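PDB 2A1V: uncharacterized protein from Deinococcus radiodurans, which is of unknown function but belongs to the YjbR (DUF419) family, for which a role in binding DNA has been suggested without being established here. Local coordinates for residues L114-G119 against L128-S133; V38-K43 against K122-E127; Q4-M7 against D11-R14; P21-T26 against R45-T50. One frame throughout, in Å; residues are numbered along the deposited sequence.

Contact 1. Residues L114-G119 against L128-S133; sequences LVTKKG and LGLPDS
Lys-117 and Thr-116, side by side on the last turns of helix 101-119, take the polar and the apolar half of this contact with the loop after helix 122-128. The polar half is a lysine that reaches one aspartate, firmly at its backbone and weakly at its side chain. Lys-117 NZ donates to the backbone Asp-132 O at 3.1 Å, in the plane of that carbonyl and on a lone pair, with a C=O...N angle of 129°. Its second link, a weak salt bridge of 3.3 Å from Lys-117 NZ to Asp-132 OD1, is less certain, since the aspartate is modelled in two conformers. The lysine chain starts with CG beside its backbone N (chi1 -69°) and bends again at chi2 and chi4, which swings the ammonium across to the loop. A methionine in its place would probably leave Asp-132 O and the nearby carboxylate without their cationic partner and let this end of the loop drift from the helix. A Schellman motif ends helix 122-128 and starts the loop: Gly-129, with a phi of 87°, is its C-prime residue, Leu-130 N returns to Arg-125 O and Gly-129 N to Lys-126 O. That reversal presents Leu-130 to the apolar half. There its CD1 alone does the touching, 3.9 Å from Thr-116 CB and 4.0 Å from Thr-116 CG2, the two side chains crossing at a slant. Thr-116 turns its methyl to the leucine while OG1 is spent on the backbone O of Leu-113. Val-38 of strand 33-38 packs against both Thr-116 and Leu-130.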
# COMPACT_ATOMS: atom_id res chain seq x y z
N LEU A 114 -3.78 1.84 7.94
CA LEU A 114 -3.02 1.30 9.07
C LEU A 114 -1.94 2.29 9.42
O LEU A 114 -1.70 2.60 10.58
CB LEU A 114 -2.45 -0.05 8.66
CG LEU A 114 -1.53 -0.92 9.48
CD1 LEU A 114 -1.65 -2.40 8.93
CD2 LEU A 114 -0.11 -0.42 9.39
N VAL A 115 -1.25 2.78 8.41
CA VAL A 115 -0.20 3.75 8.65
C VAL A 115 -0.71 5.05 9.31
O VAL A 115 -0.10 5.54 10.24
CB VAL A 115 0.67 4.03 7.40
CG1 VAL A 115 1.62 5.17 7.67
CG2 VAL A 115 1.44 2.77 6.99
N THR A 116 -1.82 5.58 8.83
CA THR A 116 -2.45 6.72 9.50
C THR A 116 -2.82 6.46 10.95
O THR A 116 -2.74 7.35 11.77
CB THR A 116 -3.67 7.27 8.75
OG1 THR A 116 -4.74 6.33 8.78
CG2 THR A 116 -3.39 7.53 7.30
N LYS A 117 -3.23 5.23 11.24
CA LYS A 117 -3.56 4.83 12.59
C LYS A 117 -2.32 4.64 13.45
O LYS A 117 -2.28 5.11 14.56
CB LYS A 117 -4.43 3.57 12.62
CG LYS A 117 -5.85 3.72 12.10
CD LYS A 117 -6.45 5.06 12.46
CE LYS A 117 -7.98 5.05 12.36
NZ LYS A 117 -8.54 4.12 11.37
N LYS A 118 -1.32 3.95 12.93
CA LYS A 118 -0.15 3.61 13.75
C LYS A 118 0.88 4.74 13.86
O LYS A 118 1.53 4.85 14.90
CB LYS A 118 0.52 2.32 13.28
CG LYS A 118 1.73 1.88 14.14
CD LYS A 118 1.26 1.29 15.50
CE LYS A 118 2.30 1.48 16.62
NZ LYS A 118 2.34 2.91 17.19
N GLY A 119 0.99 5.58 12.83
CA GLY A 119 2.10 6.51 12.73
C GLY A 119 1.80 7.93 13.13
O GLY A 119 2.71 8.77 13.17
N LEU A 128 -4.45 17.40 10.29
CA LEU A 128 -4.10 17.20 8.92
C LEU A 128 -5.36 16.81 8.14
O LEU A 128 -5.52 17.16 6.96
CB LEU A 128 -3.01 16.13 8.91
CG LEU A 128 -2.10 15.87 7.75
CD1 LEU A 128 -1.36 17.10 7.32
CD2 LEU A 128 -1.19 14.74 8.13
N GLY A 129 -6.28 16.12 8.81
CA GLY A 129 -7.46 15.60 8.17
C GLY A 129 -7.26 14.22 7.56
O GLY A 129 -7.71 13.96 6.42
N LEU A 130 -6.65 13.29 8.29
CA LEU A 130 -6.57 11.91 7.82
C LEU A 130 -7.84 11.16 8.21
O LEU A 130 -8.19 11.21 9.37
CB LEU A 130 -5.37 11.20 8.44
CG LEU A 130 -4.03 11.87 8.17
CD1 LEU A 130 -2.90 11.13 8.86
CD2 LEU A 130 -3.77 12.01 6.65
N PRO A 131 -8.51 10.46 7.26
CA PRO A 131 -9.81 9.89 7.59
C PRO A 131 -9.77 8.56 8.36
O PRO A 131 -8.79 7.81 8.25
CB PRO A 131 -10.46 9.73 6.24
CG PRO A 131 -9.30 9.31 5.38
CD PRO A 131 -8.16 10.19 5.85
N ASP A 132 -10.80 8.31 9.17
CA ASP A 132 -10.97 7.02 9.90
C ASP A 132 -11.16 5.84 8.93
O ASP A 132 -10.57 4.80 9.13
CB ASP A 132 -12.19 7.08 10.86
CG ASP A 132 -12.35 5.79 11.71
OD1 ASP A 132 -11.40 5.32 12.40
OD2 ASP A 132 -13.47 5.26 11.72
N SER A 133 -11.95 6.04 7.88
CA SER A 133 -12.17 5.02 6.82
C SER A 133 -12.15 5.68 5.46
O SER A 133 -12.19 6.93 5.37
CB SER A 133 -13.52 4.28 7.00
OG SER A 133 -14.64 5.20 6.94

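Contact 2. Residues V38-K43 against K122-E127; sequences VGYLSK and KAERKE
Tyr-40 and Lys-43, the two ends of a type I beta turn in the hairpin between strands 33-38 and 43-51, reach across to Glu-124 and Glu-127, one turn apart on the same side of helix 122-128. Tyr-40 OH donates to Glu-127 OE1 at 2.6 Å, arriving almost in line with the CD-OE1 bond. The oxygen sits at the ring edge near its plane, 3.0 Å from Tyr-40 CE2, and the carboxylate is tilted 34° from the ring. On the other side of the hydroxyl, at the CE1 edge, Glu-124 passes obliquely, its CG 3.5 Å from Tyr-40 OH, with the carboxylate nearly coplanar with the ring (12° apart). Lys-43 reaches this acid with CG anti to its backbone N (chi1 -172°) and crosses it at about a right angle. Its NZ forms a salt bridge on the syn lone pair of Glu-124 OE2; the modelled 2.5 Å is so short that the exact length is doubtful. The second oxygen of Glu-124 takes the backbone N of Thr-121, so the acid ties the hairpin to the start of its own helix. Lys-43 NZ also donates to Gly-119 O and lies in a cation-pi contact with Phe-120, both at the junction of helices 101-119 and 122-128. The contact thus fastens the hairpin tip, at the molecular surface, to the short last helix beside the end of helix 101-119.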
# COMPACT_ATOMS: atom_id res chain seq x y z
N VAL A 38 2.49 9.04 3.47
CA VAL A 38 1.38 9.85 3.92
C VAL A 38 1.83 10.72 5.10
O VAL A 38 2.58 10.29 5.99
CB VAL A 38 0.15 8.96 4.31
CG1 VAL A 38 0.52 7.92 5.36
CG2 VAL A 38 -1.00 9.77 4.83
N GLY A 39 1.37 11.96 5.08
CA GLY A 39 1.50 12.86 6.22
C GLY A 39 1.89 14.27 5.88
O GLY A 39 1.59 14.74 4.82
N TYR A 40 2.51 14.96 6.84
CA TYR A 40 2.96 16.34 6.59
C TYR A 40 4.19 16.27 5.69
O TYR A 40 4.89 15.24 5.58
CB TYR A 40 3.32 17.09 7.91
CG TYR A 40 2.27 17.05 9.05
CD1 TYR A 40 2.16 15.90 9.90
CD2 TYR A 40 1.43 18.15 9.30
CE1 TYR A 40 1.24 15.86 10.98
CE2 TYR A 40 0.49 18.12 10.35
CZ TYR A 40 0.38 16.98 11.20
OH TYR A 40 -0.56 16.93 12.25
N LEU A 41 4.47 17.37 5.05
CA LEU A 41 5.70 17.49 4.31
C LEU A 41 6.89 17.32 5.23
O LEU A 41 7.89 16.76 4.81
CB LEU A 41 5.71 18.79 3.47
CG LEU A 41 4.98 18.72 2.12
CD1 LEU A 41 5.26 20.03 1.30
CD2 LEU A 41 5.40 17.48 1.27
N SER A 42 6.78 17.69 6.51
CA SER A 42 7.88 17.49 7.46
C SER A 42 7.85 16.18 8.26
O SER A 42 8.74 15.93 9.09
CB SER A 42 7.95 18.67 8.44
OG SER A 42 6.86 18.61 9.36
N LYS A 43 6.82 15.38 8.07
CA LYS A 43 6.68 14.09 8.77
C LYS A 43 5.74 13.18 7.99
O LYS A 43 4.56 13.22 8.18
CB LYS A 43 6.17 14.29 10.20
CG LYS A 43 6.19 12.98 11.07
CD LYS A 43 5.02 13.02 12.09
CE LYS A 43 4.56 11.61 12.55
NZ LYS A 43 3.75 11.68 13.77
N LYS A 122 -4.36 10.68 17.15
CA LYS A 122 -5.69 11.23 16.99
C LYS A 122 -5.68 12.73 16.71
O LYS A 122 -6.38 13.19 15.79
CB LYS A 122 -6.51 10.88 18.25
CG LYS A 122 -7.78 11.71 18.41
CD LYS A 122 -8.77 11.06 19.41
CE LYS A 122 -10.16 11.74 19.25
NZ LYS A 122 -10.88 11.09 18.09
N ALA A 123 -4.88 13.51 17.44
CA ALA A 123 -4.79 14.97 17.16
C ALA A 123 -4.21 15.29 15.78
O ALA A 123 -4.68 16.19 15.11
CB ALA A 123 -3.92 15.70 18.22
N GLU A 124 -3.15 14.57 15.42
CA GLU A 124 -2.53 14.70 14.12
C GLU A 124 -3.52 14.42 13.00
O GLU A 124 -3.61 15.17 12.01
CB GLU A 124 -1.34 13.75 13.98
CG GLU A 124 -0.03 14.31 14.49
CD GLU A 124 1.09 13.28 14.37
OE1 GLU A 124 1.02 12.23 15.06
OE2 GLU A 124 2.01 13.52 13.54
N ARG A 125 -4.23 13.31 13.13
CA ARG A 125 -5.17 12.90 12.08
C ARG A 125 -6.28 13.95 11.91
O ARG A 125 -6.74 14.20 10.81
CB ARG A 125 -5.77 11.55 12.39
CG ARG A 125 -4.77 10.36 12.33
CD ARG A 125 -5.55 9.04 12.21
NE ARG A 125 -6.20 8.69 13.46
CZ ARG A 125 -5.61 8.13 14.52
NH1 ARG A 125 -4.33 7.78 14.53
NH2 ARG A 125 -6.33 7.91 15.60
N LYS A 126 -6.72 14.53 13.02
CA LYS A 126 -7.69 15.64 13.03
C LYS A 126 -7.10 16.90 12.35
O LYS A 126 -7.72 17.47 11.50
CB LYS A 126 -8.13 15.95 14.45
CG LYS A 126 -9.53 16.63 14.50
CD LYS A 126 -9.75 17.60 15.67
CE LYS A 126 -11.08 18.41 15.50
NZ LYS A 126 -11.63 19.03 16.80
N GLU A 127 -5.87 17.28 12.68
CA GLU A 127 -5.29 18.52 12.18
C GLU A 127 -5.14 18.45 10.69
O GLU A 127 -5.68 19.26 9.91
CB GLU A 127 -3.92 18.75 12.79
CG GLU A 127 -3.51 20.21 12.73
CD GLU A 127 -2.11 20.42 12.31
OE1 GLU A 127 -1.33 19.45 12.34
OE2 GLU A 127 -1.81 21.58 11.98

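Contact 3. Residues Q4-M7 against D11-R14; sequences QTPM and DDLR
Asp-12 lays its carboxylate against the bend formed by Thr-5, Pro-6 and Met-7. OD1 is 3.1 Å from Thr-5 CB, and the two side chains slide past each other in opposite directions. Although Thr-5 OG1 lies 3.4 Å from Asp-12 OD1 and Met-7 N lies 3.3 Å from Asp-12 OD2, both pairs are badly angled for hydrogen bonds, so the loop and the carboxylate meet in tight packing, not through a hydrogen bond between them. Pro-6 adds CD, 3.7 Å from Asp-12 OD2, the two side chains crossing at about a right angle. The apolar part of the contact is a single meeting of methyls, Met-7 CE with Leu-13 CD2 at 3.8 Å, made possible because the methionine chain folds back at both chi2 (-68°) and chi3 (-75°).

Further out, the loop fixes itself. Thr-5 OG1 accepts a weak bond from Met-7 N, closing an ST turn, and Gln-4 NE2 donates to Thr-5 O at 3.0 Å. The aspartate is held in turn, OD2 by the backbone N of Gln-8 and its own backbone N by Thr-9 OG1, so it links the loop to the first turn of the helix. An alanine here is likely to leave the Gln-8 amide without this acceptor and open a gap beside Thr-5 and Pro-6. On the far side Met-7 packs on Leu-104 and Leu-108, while Gln-4 touches Ala-101 and Glu-102, so the N-terminal loop lies between helix 10-17 and the first turns of helix 101-119.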
# COMPACT_ATOMS: atom_id res chain seq x y z
N GLN A 4 -12.66 -0.94 -10.74
CA GLN A 4 -11.48 -1.78 -10.57
C GLN A 4 -10.57 -1.69 -11.79
O GLN A 4 -10.90 -2.16 -12.90
CB GLN A 4 -11.93 -3.24 -10.38
CG GLN A 4 -11.06 -4.04 -9.47
CD GLN A 4 -10.47 -3.21 -8.35
OE1 GLN A 4 -11.16 -2.86 -7.39
NE2 GLN A 4 -9.16 -2.86 -8.48
N THR A 5 -9.40 -1.12 -11.59
CA THR A 5 -8.34 -1.37 -12.54
C THR A 5 -7.85 -2.81 -12.32
O THR A 5 -8.15 -3.44 -11.28
CB THR A 5 -7.15 -0.41 -12.37
OG1 THR A 5 -6.47 -0.66 -11.13
CG2 THR A 5 -7.58 1.07 -12.52
N PRO A 6 -7.07 -3.31 -13.28
CA PRO A 6 -6.39 -4.60 -13.16
C PRO A 6 -5.29 -4.72 -12.07
O PRO A 6 -4.74 -5.80 -11.93
CB PRO A 6 -5.73 -4.75 -14.53
CG PRO A 6 -6.41 -3.72 -15.41
CD PRO A 6 -6.75 -2.63 -14.55
N MET A 7 -4.95 -3.63 -11.38
CA MET A 7 -3.83 -3.58 -10.41
C MET A 7 -2.53 -4.30 -10.87
O MET A 7 -1.99 -5.20 -10.20
CB MET A 7 -4.27 -4.11 -9.07
CG MET A 7 -5.33 -3.25 -8.41
SD MET A 7 -4.76 -1.61 -7.88
CE MET A 7 -3.82 -2.09 -6.42
N ASP A 11 0.55 2.98 -13.21
CA ASP A 11 -0.62 3.85 -13.48
C ASP A 11 -1.81 3.43 -12.63
O ASP A 11 -2.47 4.29 -12.07
CB ASP A 11 -1.08 3.85 -14.94
CG ASP A 11 0.05 3.59 -15.96
OD1 ASP A 11 0.85 2.61 -15.81
OD2 ASP A 11 0.12 4.35 -16.96
N ASP A 12 -2.03 2.11 -12.49
CA ASP A 12 -3.08 1.55 -11.62
C ASP A 12 -2.88 1.98 -10.13
O ASP A 12 -3.83 2.35 -9.42
CB ASP A 12 -3.10 -0.00 -11.72
CG ASP A 12 -3.64 -0.53 -13.07
OD1 ASP A 12 -4.42 0.19 -13.74
OD2 ASP A 12 -3.31 -1.69 -13.45
N LEU A 13 -1.62 1.93 -9.68
CA LEU A 13 -1.27 2.25 -8.31
C LEU A 13 -1.38 3.74 -8.03
O LEU A 13 -1.90 4.12 -6.99
CB LEU A 13 0.16 1.80 -8.02
CG LEU A 13 0.50 0.31 -8.19
CD1 LEU A 13 1.96 0.08 -7.80
CD2 LEU A 13 -0.41 -0.60 -7.37
N ARG A 14 -0.89 4.57 -8.95
CA ARG A 14 -1.09 6.00 -8.89
C ARG A 14 -2.55 6.34 -8.78
O ARG A 14 -2.94 7.16 -7.98
CB ARG A 14 -0.49 6.70 -10.10
CG ARG A 14 1.00 6.71 -10.14
CD ARG A 14 1.59 7.94 -10.72
NE ARG A 14 3.02 7.94 -10.52
CZ ARG A 14 3.88 7.44 -11.37
NH1 ARG A 14 3.45 6.92 -12.50
NH2 ARG A 14 5.16 7.48 -11.11

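Contact 4. Residues P21-T26 against R45-T50; sequences PHSLET and RMYALT
Ser-23, where strand 23-26 begins, meets Tyr-47 of strand 43-51 hydroxyl to hydroxyl. Ser-23 OG and Tyr-47 OH are 2.7 Å apart in a hydrogen bond that either could donate. The serine oxygen comes in at the edge of the tyrosine ring, near its plane, and lies 3.7 Å from Tyr-47 CE2; Ser-23 CB follows at 3.5 Å from Tyr-47 OH. With OG anti to the backbone N (chi1 173°), Ser-23 extends its hydroxyl to this end of the ring. Tyr-47 answers with CG set between its own N and carbonyl carbon (chi1 71°), which points the ring across strand 33-38 toward Ser-23. Farther along the first segment, Leu-24 and Thr-26 pair through their backbones with Lys-37 and Val-35, and Glu-25 holds Arg-14 of helix 10-17 in a salt bridge. Strand 33-38 therefore lies between the two segments, and Ser-23 CA and Tyr-47 CA stay 9.3 Å apart. The Tyr-47 ring also packs edge-to-face with Tyr-112 of helix 101-119. The whole is a side-chain bridge over the middle strand of an antiparallel three-strand meander, at a classic beta bulge in which Tyr-47 (psi -13°) and Ala-48 both face Phe-36.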
# COMPACT_ATOMS: atom_id res chain seq x y z
N PRO A 21 -5.82 11.14 0.87
CA PRO A 21 -5.40 12.42 1.40
C PRO A 21 -3.99 12.42 1.95
O PRO A 21 -3.59 11.50 2.68
CB PRO A 21 -6.42 12.68 2.54
CG PRO A 21 -7.63 11.88 2.14
CD PRO A 21 -7.03 10.64 1.57
N HIS A 22 -3.28 13.48 1.59
CA HIS A 22 -1.89 13.74 1.97
C HIS A 22 -0.87 12.65 1.56
O HIS A 22 0.12 12.39 2.29
CB HIS A 22 -1.80 14.04 3.44
CG HIS A 22 -2.72 15.12 3.88
ND1 HIS A 22 -2.45 16.45 3.65
CD2 HIS A 22 -3.91 15.06 4.52
CE1 HIS A 22 -3.43 17.18 4.16
NE2 HIS A 22 -4.33 16.36 4.70
N SER A 23 -1.10 12.06 0.37
CA SER A 23 -0.21 11.06 -0.12
C SER A 23 0.78 11.78 -1.04
O SER A 23 0.45 12.80 -1.64
CB SER A 23 -0.92 9.93 -0.85
OG SER A 23 0.03 9.06 -1.46
N LEU A 24 1.99 11.24 -1.09
CA LEU A 24 3.14 11.86 -1.79
C LEU A 24 4.04 10.75 -2.35
O LEU A 24 4.31 9.74 -1.67
CB LEU A 24 3.97 12.63 -0.75
CG LEU A 24 3.31 13.66 0.20
CD1 LEU A 24 3.92 13.63 1.65
CD2 LEU A 24 3.41 15.06 -0.41
N GLU A 25 4.45 10.91 -3.60
CA GLU A 25 5.38 10.03 -4.26
C GLU A 25 6.79 10.55 -4.19
O GLU A 25 7.04 11.74 -4.32
CB GLU A 25 5.00 9.90 -5.72
CG GLU A 25 3.69 9.19 -5.93
CD GLU A 25 3.33 9.14 -7.42
OE1 GLU A 25 4.26 9.29 -8.23
OE2 GLU A 25 2.17 8.95 -7.78
N THR A 26 7.72 9.65 -3.93
CA THR A 26 9.16 9.94 -3.89
C THR A 26 9.93 8.69 -4.31
O THR A 26 9.36 7.58 -4.42
CB THR A 26 9.69 10.35 -2.47
OG1 THR A 26 9.29 9.42 -1.46
CG2 THR A 26 9.27 11.75 -2.11
N ARG A 45 5.06 9.09 6.35
CA ARG A 45 5.31 7.69 6.66
C ARG A 45 4.94 6.79 5.47
O ARG A 45 3.83 6.86 4.96
CB ARG A 45 4.47 7.27 7.88
CG ARG A 45 4.72 8.06 9.20
CD ARG A 45 6.01 7.66 9.91
NE ARG A 45 7.15 8.50 9.51
CZ ARG A 45 7.77 9.41 10.26
NH1 ARG A 45 7.43 9.66 11.52
NH2 ARG A 45 8.77 10.08 9.73
N MET A 46 5.86 5.93 5.06
CA MET A 46 5.65 5.02 3.93
C MET A 46 4.53 4.00 4.15
O MET A 46 4.41 3.42 5.22
CB MET A 46 6.95 4.32 3.50
CG MET A 46 7.58 3.49 4.55
SD MET A 46 9.35 3.01 4.27
CE MET A 46 9.21 2.22 2.72
N TYR A 47 3.71 3.81 3.11
CA TYR A 47 2.65 2.83 3.17
C TYR A 47 2.60 1.89 1.97
O TYR A 47 1.83 0.93 2.00
CB TYR A 47 1.28 3.52 3.39
CG TYR A 47 0.75 4.30 2.21
CD1 TYR A 47 0.02 3.68 1.20
CD2 TYR A 47 1.00 5.69 2.09
CE1 TYR A 47 -0.45 4.40 0.11
CE2 TYR A 47 0.54 6.40 1.00
CZ TYR A 47 -0.20 5.76 0.02
OH TYR A 47 -0.67 6.48 -1.06
N ALA A 48 3.33 2.19 0.89
CA ALA A 48 3.43 1.28 -0.25
C ALA A 48 4.72 1.56 -1.01
O ALA A 48 5.18 2.69 -1.03
CB ALA A 48 2.28 1.42 -1.14
N LEU A 49 5.32 0.53 -1.60
CA LEU A 49 6.52 0.70 -2.40
C LEU A 49 6.51 -0.27 -3.58
O LEU A 49 6.03 -1.43 -3.46
CB LEU A 49 7.80 0.41 -1.60
CG LEU A 49 8.15 0.87 -0.21
CD1 LEU A 49 7.21 0.27 0.86
CD2 LEU A 49 9.63 0.43 -0.01
N THR A 50 7.10 0.14 -4.69
CA THR A 50 7.31 -0.81 -5.80
C THR A 50 8.51 -0.38 -6.64
O THR A 50 8.76 0.81 -6.76
CB THR A 50 6.04 -0.95 -6.73
OG1 THR A 50 6.15 -2.11 -7.60
CG2 THR A 50 5.83 0.32 -7.52

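Contact 3 is the buried one, contacts 1 and 4 are half buried, and contact 2 lies on the surface. Their chemistry follows: methyl packing and a carboxylate held by one backbone amide just outside the segments in contact 3, an uncharged hydroxyl pair in contact 4, a lysine beside an apolar patch in contact 1, and charged side chains with a tyrosine in contact 2. Contacts 1 and 2 share helix 122-128 and its junction with helix 101-119, and Leu-130 N bonding to Arg-125 O joins them. Contact 4 meets contact 2 through Val-38 O and Arg-45 N, contact 1 through His-22 and Leu-128 O, and contact 3 through the Arg-14 to Glu-25 salt bridge.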